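Local coordinates for protein aminotransferase class-III (Ochrobactrum anthropi, PDB 5GHG) that probably catalyses the reversible, pyridoxal-phosphate-dependent transfer of an amino group between amines and carbonyl compounds, as an omega-transaminase of class III, at residues K143-K148 and A220-E225; L254-E259 and P280-M285; T155-S160 and L173-I178. The protein carries 1 engineered substitution. All blocks are in the same frame, centred on the assembly; numbering follows the deposited sequence.

Overall arrangement
Contacts 1 and 2 are neighbouring strand pairings of one mixed seven-stranded sheet, with centres about 10 Å apart. Their inner strands, 219-224 and 254-258, are adjacent: Phe222 N lies 2.8 Å from Leu254 O and Phe222 O 2.8 Å from Ile256 N, both probable hydrogen bonds. Contact 3 is nested in the loop that contact 1 closes, their centres about 11 Å apart, and joins it where Ile144 N approaches Arg177 O at 2.9 Å. Contacts 2 and 3 do not touch, their nearest atoms being about 8 Å apart. Contacts 1 and 2 bring Glu225 and Asp258 to the PMP pocket, whereas the Ala159 side chain of contact 3 stays about 10 Å from the cofactor.

Contact 1 (K143-K148 and A220-E225); sequences KIISRK and AAFIGE. With PMP (4'-deoxy-4'-aminopyridoxal-5'-phosphate), chain C.
The guanidinium of Arg147 meets segment 220-225 near its edge, where Glu225 O accepts from NH2 at 2.8 Å on a lone pair, 16° out of the guanidinium plane. Water 1 sits at the edge in plane, accepting from Arg147 NH2 and Glu225 N and donating to Glu225 OE1. Water 2 links Arg147 NH1 to Glu225 O, so that carbonyl takes bonds from both the arginine and a water. Obliquely placed to the Phe222 ring are Ile145 CG2, 3.7 Å from Phe222 CD2, and Arg147 CD, 3.9 Å from Phe222 CZ; the guanidinium and ring planes are 69° apart. A bend at chi3 (-62°) turns the arginine chain past the ring toward Glu225. Strands 143-147 and 219-224 are parallel neighbours in the cofactor-bearing, mostly parallel sheet of this fold type I aminotransferase, as the bonds from Ile145 N to Ala221 O (2.9 Å) and from Ile223 N to Ile145 O (2.9 Å) establish. On the sheet face bearing Ile144, its CD1 packs 4.0 Å from Ala221 CB; helices 196-214 and 240-250 cover the face bearing Phe222. At the C-terminal end, Glu225 OE2 comes within 3.3 Å of PMP C2A, its carboxylate held by Tyr151 N and Gly229 N.

Contact 2 (L254-E259 and P280-M285); sequences LLIADE and PDILVM. With PMP (4'-deoxy-4'-aminopyridoxal-5'-phosphate), chain C.
With CG anti to the carbonyl carbon (chi1 -60°), the Asp281 carboxylate leans across to the neighbouring strand, where OD2 accepts from Leu255 N through its anti lone pair, at 2.9 Å and a nearly straight 173°. The carboxylate also meets Leu254, whose CD2 lies 3.8 Å from Asp281 CG, the two side chains crossing at about a right angle. Leu255 O takes two donors in return, Asp281 N at 2.8 Å and Ile282 N at 3.3 Å. Replacing Asp281 by alanine removes the carboxylate, which would probably leave Leu255 N without this acceptor and Arg304 without its salt-bridge partner. Further along, the pairing becomes regular: Ile282 O accepts from Ala257 N, and Ala257 O from Val284 N. Ile256 and Ile282 run alongside each other on one face of the sheet, while Ala257 CB presses on Pro280 CB at 3.5 Å. Glu259 CG lies 3.8 Å from Leu283 CG; the bend at chi2 (-110°) then turns the carboxylate to Ser273 and Gly272. At the strand end, Asp258 OD2 reaches PMP N1 at 2.8 Å and is also bonded by His152 and Asn122, which probably fix its orientation. Parallel strands 254-258 and 282-285, joined through helix 272-275, form a beta-alpha-beta unit; an aspartate at the strand end beside the pyridine nitrogen is characteristic of fold type I pyridoxal-phosphate enzymes.

Contact 3 (T155-S160 and L173-I178); sequences TIASAS and LPIDRI
Ser160 is the tight centre of this contact: its OG accepts from Ile175 N at 2.9 Å, with an N-H...O angle of 165°, and donates to Ile156 O one turn back at 2.7 Å. The hydroxyl thus ties the loop to the helix while occupying a carbonyl of the first turn. A chi1 of -64° sets OG beside the serine's own backbone N, from where it can serve both partners. Close contacts surround it, with Ser160 CB 3.6 Å from Pro174 CB and Ser160 O 3.4 Å from Ile178 CG2. The peptide bond before Pro174 is cis, which probably helps Leu173 and Ile175 both to face the helix. Leu173 divides its branches, CD1 meeting Ala159 CB at 3.7 Å and CD2 touching Ser160 OG, while Ile156 CG2 meets Ile175 CG2 at 3.7 Å with the side chains at about a right angle.

Packing is looser toward Ala157, where the nearest side-chain approach, CB to Ile175 CD1, is 4.3 Å. Beyond it the type II turn from Ile175 to Ile178 swings outward: Asp176 is exposed and turned away from the helix, and Arg177 makes a salt bridge to Asp172 of the second subunit and a cation-pi contact with Trp130. Ile156 and Ala157 also pack against the second subunit, placing the helix at the dimer interface. At its start Thr155 is the N-cap, OG1 accepting from Ser158 N at 3.0 Å. The N-capped helix 156-161 and the loop after it, with its cis Pro174, connect the neighbouring parallel strands 143-147 and 178-181, the latter outermost in its sheet within this chain.

Contact 1 (K143-K148 and A220-E225)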
# COMPACT_ATOMS: atom_id res chain seq x y z
N LYS B 143 -15.16 17.27 -5.40
CA LYS B 143 -15.34 16.97 -3.98
C LYS B 143 -15.89 15.56 -3.82
O LYS B 143 -16.69 15.08 -4.64
CB LYS B 143 -16.27 18.00 -3.34
CG LYS B 143 -15.70 19.44 -3.33
CD LYS B 143 -16.74 20.46 -2.89
CE LYS B 143 -16.28 21.90 -3.02
NZ LYS B 143 -17.45 22.83 -2.92
N ILE B 144 -15.46 14.89 -2.76
CA ILE B 144 -15.91 13.55 -2.43
C ILE B 144 -16.58 13.63 -1.08
O ILE B 144 -15.98 14.16 -0.13
CB ILE B 144 -14.75 12.54 -2.38
CG1 ILE B 144 -13.81 12.68 -3.59
CG2 ILE B 144 -15.29 11.11 -2.17
CD1 ILE B 144 -14.37 12.21 -4.87
N ILE B 145 -17.78 13.07 -0.97
CA ILE B 145 -18.49 13.02 0.29
C ILE B 145 -18.30 11.62 0.89
O ILE B 145 -18.64 10.63 0.26
CB ILE B 145 -19.98 13.34 0.11
CG1 ILE B 145 -20.14 14.75 -0.45
CG2 ILE B 145 -20.72 13.23 1.45
CD1 ILE B 145 -21.57 15.08 -0.83
N SER B 146 -17.78 11.58 2.11
CA SER B 146 -17.66 10.38 2.92
C SER B 146 -18.54 10.54 4.15
O SER B 146 -19.29 11.52 4.27
CB SER B 146 -16.19 10.16 3.32
OG SER B 146 -16.02 8.84 3.80
N ARG B 147 -18.42 9.63 5.09
CA ARG B 147 -19.28 9.67 6.27
C ARG B 147 -18.48 9.57 7.55
O ARG B 147 -17.46 8.88 7.61
CB ARG B 147 -20.31 8.54 6.23
CG ARG B 147 -21.21 8.59 5.03
CD ARG B 147 -22.13 7.42 4.99
NE ARG B 147 -21.40 6.16 4.88
CZ ARG B 147 -22.00 4.98 4.78
NH1 ARG B 147 -23.32 4.92 4.76
NH2 ARG B 147 -21.29 3.85 4.71
N LYS B 148 -18.95 10.26 8.58
CA LYS B 148 -18.39 10.07 9.91
C LYS B 148 -18.44 8.59 10.29
O LYS B 148 -19.43 7.91 10.08
CB LYS B 148 -19.16 10.91 10.93
CG LYS B 148 -18.85 12.40 10.83
CD LYS B 148 -19.64 13.17 11.89
CE LYS B 148 -19.42 14.66 11.81
NZ LYS B 148 -20.01 15.32 13.03
N ALA B 220 -18.27 15.33 -6.88
CA ALA B 220 -17.99 14.28 -7.86
C ALA B 220 -18.55 12.92 -7.45
O ALA B 220 -19.06 12.20 -8.30
CB ALA B 220 -16.49 14.17 -8.09
N ALA B 221 -18.47 12.57 -6.18
CA ALA B 221 -18.80 11.20 -5.77
C ALA B 221 -19.15 11.16 -4.30
O ALA B 221 -18.77 12.02 -3.52
CB ALA B 221 -17.65 10.22 -6.04
N PHE B 222 -19.86 10.09 -3.94
CA PHE B 222 -20.20 9.73 -2.58
C PHE B 222 -19.64 8.32 -2.34
O PHE B 222 -19.81 7.44 -3.18
CB PHE B 222 -21.71 9.77 -2.41
CG PHE B 222 -22.21 9.38 -1.05
CD1 PHE B 222 -22.48 8.05 -0.75
CD2 PHE B 222 -22.49 10.34 -0.10
CE1 PHE B 222 -22.99 7.69 0.49
CE2 PHE B 222 -23.00 10.00 1.14
CZ PHE B 222 -23.25 8.67 1.44
N ILE B 223 -18.94 8.12 -1.23
CA ILE B 223 -18.38 6.81 -0.93
C ILE B 223 -18.99 6.27 0.36
O ILE B 223 -19.11 7.00 1.35
CB ILE B 223 -16.84 6.81 -0.83
CG1 ILE B 223 -16.35 5.38 -0.58
CG2 ILE B 223 -16.36 7.74 0.29
CD1 ILE B 223 -14.86 5.16 -0.82
N GLY B 224 -19.37 5.00 0.33
CA GLY B 224 -19.83 4.33 1.53
C GLY B 224 -19.62 2.82 1.52
O GLY B 224 -19.74 2.16 0.49
N GLU B 225 -19.31 2.29 2.69
CA GLU B 225 -19.44 0.86 2.93
C GLU B 225 -20.92 0.52 3.07
O GLU B 225 -21.66 1.26 3.72
CB GLU B 225 -18.71 0.46 4.21
CG GLU B 225 -17.29 0.97 4.32
CD GLU B 225 -16.86 1.17 5.78
OE1 GLU B 225 -16.98 2.31 6.28
OE2 GLU B 225 -16.42 0.17 6.40
N1 PMP C . -11.99 0.13 3.11
C2 PMP C . -12.52 -0.61 4.12
C2A PMP C . -14.01 -0.70 4.25
C3 PMP C . -11.69 -1.26 5.06
O3 PMP C . -12.29 -1.93 6.10
C4 PMP C . -10.27 -1.19 4.92
C4A PMP C . -9.30 -1.92 5.83
N4A PMP C . -9.67 -1.94 7.22
C5 PMP C . -9.77 -0.42 3.84
C6 PMP C . -10.63 0.17 2.92
C5A PMP C . -8.30 -0.23 3.61
O4P PMP C . -7.69 -1.46 3.21
P PMP C . -6.10 -1.69 3.50
O1P PMP C . -5.35 -0.51 3.01
O2P PMP C . -5.78 -2.97 2.74
O3P PMP C . -5.90 -1.84 5.00
O HOH W 1 -18.52 3.92 4.97
O HOH W 2 -24.06 2.25 5.45

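Contact 2 (L254-E259 and P280-M285)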
# COMPACT_ATOMS: atom_id res chain seq x y z
N LEU B 254 -21.57 10.32 -8.57
CA LEU B 254 -21.18 8.91 -8.63
C LEU B 254 -21.28 8.25 -7.26
O LEU B 254 -21.00 8.86 -6.23
CB LEU B 254 -19.76 8.77 -9.16
CG LEU B 254 -19.42 9.29 -10.55
CD1 LEU B 254 -17.93 9.27 -10.77
CD2 LEU B 254 -20.15 8.46 -11.60
N LEU B 255 -21.67 6.97 -7.25
CA LEU B 255 -21.73 6.18 -6.03
C LEU B 255 -20.56 5.18 -6.03
O LEU B 255 -20.45 4.35 -6.93
CB LEU B 255 -23.05 5.42 -5.91
CG LEU B 255 -23.13 4.44 -4.74
CD1 LEU B 255 -22.95 5.15 -3.41
CD2 LEU B 255 -24.44 3.70 -4.79
N ILE B 256 -19.71 5.28 -5.02
CA ILE B 256 -18.62 4.34 -4.78
C ILE B 256 -19.03 3.41 -3.64
O ILE B 256 -19.26 3.88 -2.52
CB ILE B 256 -17.31 5.05 -4.42
CG1 ILE B 256 -16.91 6.07 -5.49
CG2 ILE B 256 -16.17 4.05 -4.20
CD1 ILE B 256 -15.88 7.06 -4.99
N ALA B 257 -19.13 2.11 -3.91
CA ALA B 257 -19.39 1.13 -2.88
C ALA B 257 -18.04 0.56 -2.42
O ALA B 257 -17.34 -0.09 -3.21
CB ALA B 257 -20.31 0.01 -3.38
N ASP B 258 -17.69 0.81 -1.17
CA ASP B 258 -16.47 0.25 -0.58
C ASP B 258 -16.82 -1.11 0.01
O ASP B 258 -17.32 -1.19 1.14
CB ASP B 258 -15.90 1.19 0.48
CG ASP B 258 -14.54 0.73 0.99
OD1 ASP B 258 -14.25 -0.48 0.88
OD2 ASP B 258 -13.77 1.57 1.49
N GLU B 259 -16.56 -2.17 -0.74
CA GLU B 259 -16.89 -3.54 -0.34
C GLU B 259 -15.68 -4.29 0.21
O GLU B 259 -15.66 -5.52 0.18
CB GLU B 259 -17.49 -4.31 -1.51
CG GLU B 259 -18.77 -3.70 -2.03
CD GLU B 259 -19.97 -4.54 -1.72
OE1 GLU B 259 -19.87 -5.46 -0.86
OE2 GLU B 259 -21.02 -4.29 -2.34
N PRO B 280 -23.84 0.76 -7.31
CA PRO B 280 -22.65 1.60 -7.40
C PRO B 280 -22.16 1.77 -8.83
O PRO B 280 -22.35 0.90 -9.69
CB PRO B 280 -21.62 0.84 -6.56
CG PRO B 280 -22.06 -0.59 -6.62
CD PRO B 280 -23.57 -0.52 -6.64
N ASP B 281 -21.49 2.90 -9.07
CA ASP B 281 -20.73 3.11 -10.30
C ASP B 281 -19.32 2.55 -10.21
O ASP B 281 -18.72 2.21 -11.24
CB ASP B 281 -20.65 4.61 -10.61
CG ASP B 281 -22.01 5.24 -10.80
OD1 ASP B 281 -22.60 5.01 -11.87
OD2 ASP B 281 -22.50 5.94 -9.87
N ILE B 282 -18.78 2.46 -8.99
CA ILE B 282 -17.44 2.00 -8.70
C ILE B 282 -17.54 1.07 -7.49
O ILE B 282 -18.22 1.40 -6.52
CB ILE B 282 -16.48 3.18 -8.41
CG1 ILE B 282 -16.45 4.16 -9.59
CG2 ILE B 282 -15.06 2.70 -8.04
CD1 ILE B 282 -15.59 5.40 -9.33
N LEU B 283 -16.85 -0.07 -7.54
CA LEU B 283 -16.90 -1.05 -6.46
C LEU B 283 -15.47 -1.41 -6.07
O LEU B 283 -14.69 -1.80 -6.94
CB LEU B 283 -17.68 -2.30 -6.88
CG LEU B 283 -18.07 -3.27 -5.77
CD1 LEU B 283 -19.35 -4.00 -6.13
CD2 LEU B 283 -16.96 -4.27 -5.48
N VAL B 284 -15.15 -1.30 -4.78
CA VAL B 284 -13.79 -1.50 -4.27
C VAL B 284 -13.76 -2.78 -3.45
O VAL B 284 -14.64 -3.01 -2.60
CB VAL B 284 -13.33 -0.30 -3.42
CG1 VAL B 284 -11.84 -0.47 -3.02
CG2 VAL B 284 -13.55 1.05 -4.14
N MET B 285 -12.75 -3.62 -3.70
CA MET B 285 -12.64 -4.92 -3.07
C MET B 285 -11.24 -5.14 -2.51
O MET B 285 -10.26 -4.61 -3.03
CB MET B 285 -12.93 -6.05 -4.06
CG MET B 285 -14.34 -6.06 -4.59
SD MET B 285 -14.41 -6.88 -6.21
CE MET B 285 -13.79 -5.58 -7.29
N1 PMP C . -11.99 0.13 3.11
C2 PMP C . -12.52 -0.61 4.12
C2A PMP C . -14.01 -0.70 4.25
C3 PMP C . -11.69 -1.26 5.06
O3 PMP C . -12.29 -1.93 6.10
C4 PMP C . -10.27 -1.19 4.92
C4A PMP C . -9.30 -1.92 5.83
N4A PMP C . -9.67 -1.94 7.22
C5 PMP C . -9.77 -0.42 3.84
C6 PMP C . -10.63 0.17 2.92
C5A PMP C . -8.30 -0.23 3.61
O4P PMP C . -7.69 -1.46 3.21
P PMP C . -6.10 -1.69 3.50
O1P PMP C . -5.35 -0.51 3.01
O2P PMP C . -5.78 -2.97 2.74
O3P PMP C . -5.90 -1.84 5.00

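Contact 3 (T155-S160 and L173-I178)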
# COMPACT_ATOMS: atom_id res chain seq x y z
N THR B 155 -3.93 5.93 3.30
CA THR B 155 -3.09 6.89 2.59
C THR B 155 -3.56 8.30 2.94
O THR B 155 -4.61 8.49 3.57
CB THR B 155 -3.11 6.71 1.07
OG1 THR B 155 -4.39 7.05 0.56
CG2 THR B 155 -2.73 5.30 0.65
N ILE B 156 -2.78 9.30 2.55
CA ILE B 156 -3.17 10.66 2.91
C ILE B 156 -4.57 10.96 2.38
O ILE B 156 -5.41 11.55 3.09
CB ILE B 156 -2.10 11.66 2.43
CG1 ILE B 156 -0.95 11.67 3.43
CG2 ILE B 156 -2.69 13.04 2.23
CD1 ILE B 156 0.32 12.35 2.99
N ALA B 157 -4.87 10.54 1.16
CA ALA B 157 -6.19 10.75 0.60
C ALA B 157 -7.24 9.81 1.22
O ALA B 157 -8.33 10.25 1.58
CB ALA B 157 -6.18 10.61 -0.91
N SER B 158 -6.94 8.52 1.33
CA SER B 158 -7.98 7.63 1.79
C SER B 158 -8.18 7.72 3.32
O SER B 158 -9.29 7.51 3.80
CB SER B 158 -7.72 6.18 1.35
OG SER B 158 -6.45 5.69 1.75
N ALA B 159 -7.14 8.09 4.08
CA ALA B 159 -7.33 8.43 5.48
C ALA B 159 -8.19 9.68 5.65
O ALA B 159 -8.84 9.86 6.70
CB ALA B 159 -6.00 8.65 6.18
N SER B 160 -8.18 10.57 4.66
CA SER B 160 -9.08 11.71 4.66
C SER B 160 -10.52 11.28 4.44
O SER B 160 -11.43 11.83 5.06
CB SER B 160 -8.66 12.73 3.60
OG SER B 160 -7.38 13.27 3.89
N LEU B 173 -5.21 15.87 8.76
CA LEU B 173 -6.21 15.38 7.81
C LEU B 173 -7.60 15.74 8.33
O LEU B 173 -7.75 16.00 9.52
CB LEU B 173 -6.07 13.88 7.61
CG LEU B 173 -4.67 13.42 7.19
CD1 LEU B 173 -4.63 11.92 7.08
CD2 LEU B 173 -4.29 14.09 5.85
N PRO B 174 -8.62 15.72 7.46
CA PRO B 174 -8.64 15.42 6.03
C PRO B 174 -8.10 16.53 5.14
O PRO B 174 -8.15 17.72 5.48
CB PRO B 174 -10.13 15.20 5.74
CG PRO B 174 -10.82 16.13 6.73
CD PRO B 174 -9.97 15.99 8.00
N ILE B 175 -7.58 16.14 3.97
CA ILE B 175 -7.19 17.12 2.98
C ILE B 175 -8.43 17.83 2.45
O ILE B 175 -9.58 17.38 2.62
CB ILE B 175 -6.41 16.48 1.82
CG1 ILE B 175 -7.34 15.55 1.03
CG2 ILE B 175 -5.16 15.77 2.37
CD1 ILE B 175 -6.63 14.77 -0.06
N ASP B 176 -8.18 18.95 1.77
CA ASP B 176 -9.25 19.68 1.11
C ASP B 176 -9.91 18.78 0.05
O ASP B 176 -9.26 17.91 -0.55
CB ASP B 176 -8.69 20.94 0.43
CG ASP B 176 -9.76 21.74 -0.29
OD1 ASP B 176 -10.89 21.86 0.25
OD2 ASP B 176 -9.49 22.26 -1.40
N ARG B 177 -11.20 19.01 -0.17
CA ARG B 177 -12.07 18.35 -1.13
C ARG B 177 -12.82 17.17 -0.54
O ARG B 177 -13.74 16.66 -1.18
CB ARG B 177 -11.36 17.91 -2.41
CG ARG B 177 -10.80 19.07 -3.24
CD ARG B 177 -10.04 18.53 -4.45
NE ARG B 177 -9.78 19.56 -5.43
CZ ARG B 177 -9.28 19.34 -6.63
NH1 ARG B 177 -8.95 18.11 -7.00
NH2 ARG B 177 -9.10 20.35 -7.46
N ILE B 178 -12.48 16.72 0.65
CA ILE B 178 -13.15 15.57 1.26
C ILE B 178 -14.11 16.11 2.31
O ILE B 178 -13.70 16.81 3.24
CB ILE B 178 -12.16 14.58 1.87
CG1 ILE B 178 -11.09 14.19 0.86
CG2 ILE B 178 -12.90 13.38 2.44
CD1 ILE B 178 -11.65 13.76 -0.46